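Phage-like element PBSX protein XkdM (Bacillus subtilis, PDB 2GUJ) probably serves as a tail tube protein of the defective phage-like element PBSX, its subunits building the inner tube of the tail. Local coordinates at residues Phe86-Leu92 with Arg103-Tyr107; Leu106-Phe111 with Val130-Glu135. One frame throughout, in Å; residues are numbered along the deposited sequence.

Interaction 1 (Phe86-Leu92 with Arg103-Tyr107)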
ATOM      1  N   PHE B  86       5.313 -18.493  -1.120  1.00 12.14           N
ATOM      2  CA  PHE B  86       6.486 -18.567  -0.268  1.00 13.37           C
ATOM      3  C   PHE B  86       6.030 -18.348   1.178  1.00 12.33           C
ATOM      4  O   PHE B  86       4.931 -17.837   1.427  1.00 14.38           O
ATOM      5  CB  PHE B  86       7.510 -17.490  -0.638  1.00 38.30           C
ATOM      6  CG  PHE B  86       7.435 -17.027  -2.064  1.00 41.79           C
ATOM      7  CD1 PHE B  86       6.248 -16.520  -2.583  1.00 44.85           C
ATOM      8  CD2 PHE B  86       8.564 -17.043  -2.873  1.00 42.43           C
ATOM      9  CE1 PHE B  86       6.184 -16.022  -3.889  1.00 45.89           C
ATOM     10  CE2 PHE B  86       8.515 -16.546  -4.181  1.00 44.88           C
ATOM     11  CZ  PHE B  86       7.319 -16.036  -4.690  1.00 44.98           C
ATOM     12  N   THR B  87       6.863 -18.759   2.126  1.00 16.70           N
ATOM     13  CA  THR B  87       6.561 -18.587   3.539  1.00 15.06           C
ATOM     14  C   THR B  87       7.593 -17.621   4.097  1.00 15.53           C
ATOM     15  O   THR B  87       8.772 -17.961   4.211  1.00 15.89           O
ATOM     16  CB  THR B  87       6.665 -19.911   4.283  1.00 10.00           C
ATOM     17  OG1 THR B  87       5.504 -20.695   3.983  1.00 10.00           O
ATOM     18  CG2 THR B  87       6.792 -19.685   5.795  1.00 10.00           C
ATOM     19  N   LEU B  88       7.146 -16.421   4.451  1.00 13.69           N
ATOM     20  CA  LEU B  88       8.049 -15.400   4.959  1.00 13.96           C
ATOM     21  C   LEU B  88       8.196 -15.463   6.474  1.00 15.02           C
ATOM     22  O   LEU B  88       7.270 -15.123   7.217  1.00 16.18           O
ATOM     23  CB  LEU B  88       7.560 -14.013   4.509  1.00 10.38           C
ATOM     24  CG  LEU B  88       8.533 -12.891   4.889  1.00 10.00           C
ATOM     25  CD1 LEU B  88       8.194 -11.580   4.179  1.00 10.00           C
ATOM     26  CD2 LEU B  88       8.500 -12.712   6.399  1.00 10.00           C
ATOM     27  N   GLN B  89       9.376 -15.856   6.938  1.00 16.74           N
ATOM     28  CA  GLN B  89       9.588 -15.972   8.375  1.00 19.41           C
ATOM     29  C   GLN B  89      10.618 -14.984   8.923  1.00 20.19           C
ATOM     30  O   GLN B  89      11.818 -15.243   8.889  1.00 18.45           O
ATOM     31  CB  GLN B  89       9.993 -17.403   8.719  1.00 26.54           C
ATOM     32  CG  GLN B  89       9.832 -17.721  10.181  1.00 29.17           C
ATOM     33  CD  GLN B  89      10.027 -19.189  10.474  1.00 31.43           C
ATOM     34  OE1 GLN B  89       9.977 -19.616  11.632  1.00 32.68           O
ATOM     35  NE2 GLN B  89      10.251 -19.976   9.424  1.00 31.01           N
ATOM     36  N   ALA B  90      10.132 -13.860   9.447  1.00 15.12           N
ATOM     37  CA  ALA B  90      11.002 -12.812   9.971  1.00 16.08           C
ATOM     38  C   ALA B  90      10.937 -12.637  11.475  1.00 16.72           C
ATOM     39  O   ALA B  90      10.329 -13.435  12.194  1.00 14.60           O
ATOM     40  CB  ALA B  90      10.671 -11.474   9.294  1.00 23.52           C
ATOM     41  N   VAL B  91      11.576 -11.560  11.925  1.00 32.30           N
ATOM     42  CA  VAL B  91      11.626 -11.204  13.337  1.00 33.28           C
ATOM     43  C   VAL B  91      10.711 -10.015  13.621  1.00 34.66           C
ATOM     44  O   VAL B  91      10.902  -8.933  13.073  1.00 35.78           O
ATOM     45  CB  VAL B  91      13.052 -10.811  13.773  1.00 21.96           C
ATOM     46  CG1 VAL B  91      12.996 -10.153  15.140  1.00 24.51           C
ATOM     47  CG2 VAL B  91      13.958 -12.038  13.809  1.00 22.74           C
ATOM     48  N   LEU B  92       9.739 -10.205  14.502  1.00 36.33           N
ATOM     49  CA  LEU B  92       8.803  -9.139  14.827  1.00 38.42           C
ATOM     50  C   LEU B  92       9.472  -7.871  15.342  1.00 41.88           C
ATOM     51  O   LEU B  92      10.455  -7.936  16.079  1.00 41.93           O
ATOM     52  CB  LEU B  92       7.790  -9.633  15.852  1.00 10.13           C
ATOM     53  CG  LEU B  92       6.571  -8.730  15.992  1.00 10.00           C
ATOM     54  CD1 LEU B  92       5.993  -8.378  14.631  1.00 10.00           C
ATOM     55  CD2 LEU B  92       5.549  -9.444  16.838  1.00 10.00           C
ATOM     56  N   ARG B 103       9.291 -14.480  16.661  1.00 25.44           N
ATOM     57  CA  ARG B 103       9.346 -14.676  15.218  1.00 23.84           C
ATOM     58  C   ARG B 103       7.946 -14.589  14.641  1.00 20.92           C
ATOM     59  O   ARG B 103       6.975 -15.032  15.249  1.00 20.58           O
ATOM     60  CB  ARG B 103       9.936 -16.046  14.879  1.00 51.79           C
ATOM     61  CG  ARG B 103      10.023 -16.306  13.378  1.00 58.59           C
ATOM     62  CD  ARG B 103      11.428 -16.725  12.971  1.00 63.82           C
ATOM     63  NE  ARG B 103      11.617 -18.172  12.971  1.00 65.81           N
ATOM     64  CZ  ARG B 103      12.786 -18.760  12.760  1.00 67.44           C
ATOM     65  NH1 ARG B 103      13.870 -18.024  12.545  1.00 68.18           N
ATOM     66  NH2 ARG B 103      12.867 -20.082  12.732  1.00 69.52           N
ATOM     67  N   VAL B 104       7.857 -14.027  13.449  1.00 38.47           N
ATOM     68  CA  VAL B 104       6.588 -13.879  12.768  1.00 32.84           C
ATOM     69  C   VAL B 104       6.680 -14.615  11.457  1.00 32.55           C
ATOM     70  O   VAL B 104       7.628 -14.414  10.702  1.00 34.82           O
ATOM     71  CB  VAL B 104       6.328 -12.427  12.423  1.00 10.00           C
ATOM     72  CG1 VAL B 104       4.886 -12.235  12.032  1.00 10.00           C
ATOM     73  CG2 VAL B 104       6.709 -11.564  13.586  1.00 10.00           C
ATOM     74  N   THR B 105       5.727 -15.485  11.175  1.00 10.00           N
ATOM     75  CA  THR B 105       5.767 -16.143   9.890  1.00 10.00           C
ATOM     76  C   THR B 105       4.531 -15.646   9.158  1.00 10.00           C
ATOM     77  O   THR B 105       3.548 -15.258   9.789  1.00 10.00           O
ATOM     78  CB  THR B 105       5.713 -17.658  10.018  1.00 10.00           C
ATOM     79  OG1 THR B 105       4.350 -18.071  10.128  1.00 10.00           O
ATOM     80  CG2 THR B 105       6.502 -18.121  11.246  1.00 10.00           C
ATOM     81  N   LEU B 106       4.590 -15.613   7.833  1.00 12.58           N
ATOM     82  CA  LEU B 106       3.450 -15.176   7.035  1.00 11.20           C
ATOM     83  C   LEU B 106       3.152 -16.285   6.073  1.00 10.73           C
ATOM     84  O   LEU B 106       3.777 -16.393   5.015  1.00 11.61           O
ATOM     85  CB  LEU B 106       3.763 -13.904   6.253  1.00 10.00           C
ATOM     86  CG  LEU B 106       3.643 -12.613   7.063  1.00 10.00           C
ATOM     87  CD1 LEU B 106       2.279 -12.564   7.741  1.00 10.00           C
ATOM     88  CD2 LEU B 106       4.728 -12.559   8.099  1.00 10.00           C
ATOM     89  N   TYR B 107       2.195 -17.120   6.440  1.00 10.00           N
ATOM     90  CA  TYR B 107       1.844 -18.228   5.581  1.00 10.00           C
ATOM     91  C   TYR B 107       1.277 -17.746   4.279  1.00 10.00           C
ATOM     92  O   TYR B 107       0.474 -16.818   4.234  1.00 10.00           O
ATOM     93  CB  TYR B 107       0.863 -19.151   6.280  1.00 14.59           C
ATOM     94  CG  TYR B 107       1.395 -19.612   7.604  1.00 19.73           C
ATOM     95  CD1 TYR B 107       2.766 -19.812   7.795  1.00 21.51           C
ATOM     96  CD2 TYR B 107       0.541 -19.823   8.679  1.00 22.90           C
ATOM     97  CE1 TYR B 107       3.271 -20.203   9.023  1.00 21.96           C
ATOM     98  CE2 TYR B 107       1.033 -20.212   9.914  1.00 24.85           C
ATOM     99  CZ  TYR B 107       2.402 -20.396  10.082  1.00 23.81           C
ATOM    100  OH  TYR B 107       2.896 -20.719  11.325  1.00 26.20           O
TER
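Q89 and R103 meet diagonally across an antiparallel beta hairpin made by strands 86-92 and 103-106. The hairpin is part of the antiparallel sheet of this protein, which belongs to a phage tail tube family. Q89 is extended, with CG anti to the backbone N (chi1 -163°), and this stands its amide out from the face of the sheet, where the R103 side chain comes to meet it. The R103 chain bends at CG and CD and turns its guanidinium onto that amide. The two flat groups are steeply inclined, their planes 74° apart. Q89 NE2 lies over one face of the guanidinium. R103 NE gives a weak, bent hydrogen bond to Q89 OE1, 2.6 Å away. R103 NE also has a long, weak ion pair with E141.

T105 sits directly opposite Q89 in a non-hydrogen-bonded pair. Its methyl CG2 packs against Q89 CG at 3.5 Å, alongside the extended chain. Q89, T105 and R103 share this face of the sheet.

The other face carries L88, A90, V104 and L106, all buried. L88 and L106 lie side by side and point the same way, and L88 CD2 meets L106 CD2 at 4.1 Å. Strand 21-33 covers them, with I26 against L88 and F29 against A90 and L106.

At the far end, T87 CG2 lies at the edge of the Y107 ring, whose OH bonds to D138.

Backbone bonds fix the register at L88-L106 and A90-V104. L106 N reaches L88 O at 2.8 Å, while the return bond from L88 N is weak. The A90-V104 pair is closed both ways: A90 N bonds to V104 O at 2.9 Å, and V104 N to A90 O at 2.8 Å.

Interaction 2 (Leu106-Phe111 with Val130-Glu135)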
ATOM      1  N   LEU B 106       4.590 -15.613   7.833  1.00 12.58           N
ATOM      2  CA  LEU B 106       3.450 -15.176   7.035  1.00 11.20           C
ATOM      3  C   LEU B 106       3.152 -16.285   6.073  1.00 10.73           C
ATOM      4  O   LEU B 106       3.777 -16.393   5.015  1.00 11.61           O
ATOM      5  CB  LEU B 106       3.763 -13.904   6.253  1.00 10.00           C
ATOM      6  CG  LEU B 106       3.643 -12.613   7.063  1.00 10.00           C
ATOM      7  CD1 LEU B 106       2.279 -12.564   7.741  1.00 10.00           C
ATOM      8  CD2 LEU B 106       4.728 -12.559   8.099  1.00 10.00           C
ATOM      9  N   TYR B 107       2.195 -17.120   6.440  1.00 10.00           N
ATOM     10  CA  TYR B 107       1.844 -18.228   5.581  1.00 10.00           C
ATOM     11  C   TYR B 107       1.277 -17.746   4.279  1.00 10.00           C
ATOM     12  O   TYR B 107       0.474 -16.818   4.234  1.00 10.00           O
ATOM     13  CB  TYR B 107       0.863 -19.151   6.280  1.00 14.59           C
ATOM     14  CG  TYR B 107       1.395 -19.612   7.604  1.00 19.73           C
ATOM     15  CD1 TYR B 107       2.766 -19.812   7.795  1.00 21.51           C
ATOM     16  CD2 TYR B 107       0.541 -19.823   8.679  1.00 22.90           C
ATOM     17  CE1 TYR B 107       3.271 -20.203   9.023  1.00 21.96           C
ATOM     18  CE2 TYR B 107       1.033 -20.212   9.914  1.00 24.85           C
ATOM     19  CZ  TYR B 107       2.402 -20.396  10.082  1.00 23.81           C
ATOM     20  OH  TYR B 107       2.896 -20.719  11.325  1.00 26.20           O
ATOM     21  N   ASP B 108       1.758 -18.373   3.220  1.00 11.01           N
ATOM     22  CA  ASP B 108       1.349 -18.083   1.869  1.00 11.40           C
ATOM     23  C   ASP B 108       1.454 -16.657   1.380  1.00 10.57           C
ATOM     24  O   ASP B 108       0.565 -16.178   0.673  1.00 11.46           O
ATOM     25  CB  ASP B 108      -0.056 -18.620   1.636  1.00 20.17           C
ATOM     26  CG  ASP B 108      -0.033 -20.013   1.064  1.00 24.19           C
ATOM     27  OD1 ASP B 108       0.797 -20.839   1.510  1.00 25.31           O
ATOM     28  OD2 ASP B 108      -0.839 -20.278   0.157  1.00 26.75           O
ATOM     29  N   VAL B 109       2.534 -15.976   1.758  1.00 10.00           N
ATOM     30  CA  VAL B 109       2.757 -14.626   1.262  1.00 10.00           C
ATOM     31  C   VAL B 109       2.887 -14.918  -0.229  1.00 10.00           C
ATOM     32  O   VAL B 109       3.344 -15.998  -0.598  1.00 10.00           O
ATOM     33  CB  VAL B 109       4.089 -14.025   1.771  1.00 10.00           C
ATOM     34  CG1 VAL B 109       4.806 -15.032   2.659  1.00 10.00           C
ATOM     35  CG2 VAL B 109       4.974 -13.624   0.585  1.00 10.00           C
ATOM     36  N   ASN B 110       2.507 -13.976  -1.084  1.00 10.57           N
ATOM     37  CA  ASN B 110       2.590 -14.229  -2.518  1.00 10.83           C
ATOM     38  C   ASN B 110       2.654 -12.994  -3.402  1.00 10.62           C
ATOM     39  O   ASN B 110       1.698 -12.231  -3.470  1.00 10.00           O
ATOM     40  CB  ASN B 110       1.393 -15.083  -2.915  1.00 17.72           C
ATOM     41  CG  ASN B 110       1.161 -15.116  -4.415  1.00 20.64           C
ATOM     42  OD1 ASN B 110       2.086 -14.911  -5.203  1.00 24.13           O
ATOM     43  ND2 ASN B 110      -0.077 -15.399  -4.819  1.00 20.11           N
ATOM     44  N   PHE B 111       3.783 -12.803  -4.080  1.00 10.25           N
ATOM     45  CA  PHE B 111       3.948 -11.659  -4.983  1.00 13.60           C
ATOM     46  C   PHE B 111       3.684 -12.057  -6.421  1.00 16.57           C
ATOM     47  O   PHE B 111       3.351 -13.200  -6.717  1.00 17.12           O
ATOM     48  CB  PHE B 111       5.370 -11.106  -4.971  1.00 12.95           C
ATOM     49  CG  PHE B 111       6.112 -11.363  -3.715  1.00 12.90           C
ATOM     50  CD1 PHE B 111       6.619 -12.631  -3.434  1.00 12.45           C
ATOM     51  CD2 PHE B 111       6.313 -10.332  -2.805  1.00 11.85           C
ATOM     52  CE1 PHE B 111       7.322 -12.868  -2.252  1.00 11.58           C
ATOM     53  CE2 PHE B 111       7.009 -10.542  -1.625  1.00 10.00           C
ATOM     54  CZ  PHE B 111       7.520 -11.812  -1.338  1.00 10.06           C
ATOM     55  N   VAL B 130       7.941  -4.200  -2.706  1.00 10.00           N
ATOM     56  CA  VAL B 130       7.084  -5.071  -3.463  1.00 10.00           C
ATOM     57  C   VAL B 130       5.856  -5.478  -2.702  1.00 10.00           C
ATOM     58  O   VAL B 130       5.919  -5.756  -1.506  1.00 10.00           O
ATOM     59  CB  VAL B 130       7.814  -6.309  -3.899  1.00 10.00           C
ATOM     60  CG1 VAL B 130       7.026  -6.993  -4.997  1.00 10.00           C
ATOM     61  CG2 VAL B 130       9.206  -5.925  -4.361  1.00 10.00           C
ATOM     62  N   PRO B 131       4.706  -5.485  -3.391  1.00 35.01           N
ATOM     63  CA  PRO B 131       3.422  -5.863  -2.786  1.00 34.99           C
ATOM     64  C   PRO B 131       3.339  -7.371  -2.706  1.00 33.94           C
ATOM     65  O   PRO B 131       4.050  -8.062  -3.428  1.00 36.02           O
ATOM     66  CB  PRO B 131       2.392  -5.284  -3.758  1.00 25.89           C
ATOM     67  CG  PRO B 131       3.146  -4.129  -4.421  1.00 26.03           C
ATOM     68  CD  PRO B 131       4.493  -4.766  -4.661  1.00 26.50           C
ATOM     69  N   PHE B 132       2.490  -7.892  -1.833  1.00 10.58           N
ATOM     70  CA  PHE B 132       2.351  -9.335  -1.726  1.00 10.01           C
ATOM     71  C   PHE B 132       1.127  -9.614  -0.902  1.00 10.00           C
ATOM     72  O   PHE B 132       0.621  -8.712  -0.250  1.00 10.00           O
ATOM     73  CB  PHE B 132       3.603  -9.945  -1.089  1.00 37.61           C
ATOM     74  CG  PHE B 132       3.735  -9.678   0.380  1.00 40.36           C
ATOM     75  CD1 PHE B 132       2.882 -10.294   1.292  1.00 40.94           C
ATOM     76  CD2 PHE B 132       4.718  -8.815   0.859  1.00 41.86           C
ATOM     77  CE1 PHE B 132       2.998 -10.056   2.657  1.00 42.49           C
ATOM     78  CE2 PHE B 132       4.843  -8.570   2.232  1.00 44.05           C
ATOM     79  CZ  PHE B 132       3.979  -9.195   3.133  1.00 42.62           C
ATOM     80  N   THR B 133       0.628 -10.838  -0.917  1.00 13.55           N
ATOM     81  CA  THR B 133      -0.563 -11.087  -0.128  1.00 15.95           C
ATOM     82  C   THR B 133      -0.548 -12.420   0.577  1.00 17.57           C
ATOM     83  O   THR B 133      -0.805 -13.469  -0.024  1.00 19.51           O
ATOM     84  CB  THR B 133      -1.851 -11.012  -0.969  1.00 14.78           C
ATOM     85  OG1 THR B 133      -1.932 -12.161  -1.823  1.00 16.63           O
ATOM     86  CG2 THR B 133      -1.861  -9.750  -1.814  1.00 15.98           C
ATOM     87  N   PHE B 134      -0.259 -12.371   1.870  1.00 10.04           N
ATOM     88  CA  PHE B 134      -0.214 -13.575   2.682  1.00 10.00           C
ATOM     89  C   PHE B 134      -1.633 -14.040   2.940  1.00 10.00           C
ATOM     90  O   PHE B 134      -2.563 -13.265   2.782  1.00 10.00           O
ATOM     91  CB  PHE B 134       0.483 -13.288   4.006  1.00 14.20           C
ATOM     92  CG  PHE B 134      -0.199 -12.246   4.835  1.00 13.29           C
ATOM     93  CD1 PHE B 134      -0.133 -10.898   4.489  1.00 11.98           C
ATOM     94  CD2 PHE B 134      -0.903 -12.616   5.969  1.00 11.72           C
ATOM     95  CE1 PHE B 134      -0.755  -9.940   5.265  1.00 10.36           C
ATOM     96  CE2 PHE B 134      -1.528 -11.677   6.750  1.00 10.00           C
ATOM     97  CZ  PHE B 134      -1.456 -10.328   6.400  1.00 12.32           C
ATOM     98  N   GLU B 135      -1.804 -15.299   3.322  1.00 11.57           N
ATOM     99  CA  GLU B 135      -3.135 -15.833   3.589  1.00 12.82           C
ATOM    100  C   GLU B 135      -3.299 -16.152   5.061  1.00 12.93           C
ATOM    101  O   GLU B 135      -4.351 -16.616   5.488  1.00 12.59           O
ATOM    102  CB  GLU B 135      -3.381 -17.100   2.766  1.00 27.85           C
ATOM    103  CG  GLU B 135      -4.377 -16.936   1.645  1.00 32.86           C
ATOM    104  CD  GLU B 135      -4.039 -15.763   0.742  1.00 37.49           C
ATOM    105  OE1 GLU B 135      -4.427 -14.622   1.095  1.00 36.91           O
ATOM    106  OE2 GLU B 135      -3.387 -15.981  -0.314  1.00 38.49           O
TER
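Y107 O accepts a hydrogen bond from E135 N at 2.9 Å. The second backbone bond runs from T133 N to N110 O at 3.1 Å. Between them, F134 CA makes a CA-H...O contact with D108 O. The two segments thus run antiparallel, starting within the type II beta turn from L106 to V109 and running on to F111.

The apolar contacts centre on three phenylalanines. L106 CD1 makes a CH-pi contact over one face of the F134 ring, 4.0 Å from its centroid. The F134 ring gets there with CG between the backbone N and the carbonyl carbon (chi1 61°). V109 CB touches F132 CD1 at 4.0 Å. The F111 and F132 side chains point the same way, but their rings are oblique, with planes at 71°.

Near the turn, D108 CB meets E135 CB at 3.8 Å. Their carboxylates are near but not in contact, and would probably disfavour each other.

Strand 57-63 flanks the 130-135 side, with A61 against F132. F29 and A31 of strand 21-33 touch L106 and F134, and F86 of strand 86-92 meets the F111 ring edge-to-face.

In the fold
The two interactions lie about 10 Å apart, centre to centre, and share L106 and Y107. Along the chain, 86-92 comes first and 103-107 returns beside it. The chain then turns its corner, and 106-111 runs on to meet 130-135. Interaction 1 is a local hairpin, whereas interaction 2 joins residues from either side of helix 113-117. They also touch directly: F86 N probably bonds to V109 O, and V109 CG1 packs near L88 N. Strand 129-132 pairs with 57-63, and 86-92 with 14-18. Interaction 2 brings the end of strand 103-109 and the residues after it against 130-135, which may help close the sheet, as in the barrel expected of a tail tube protein.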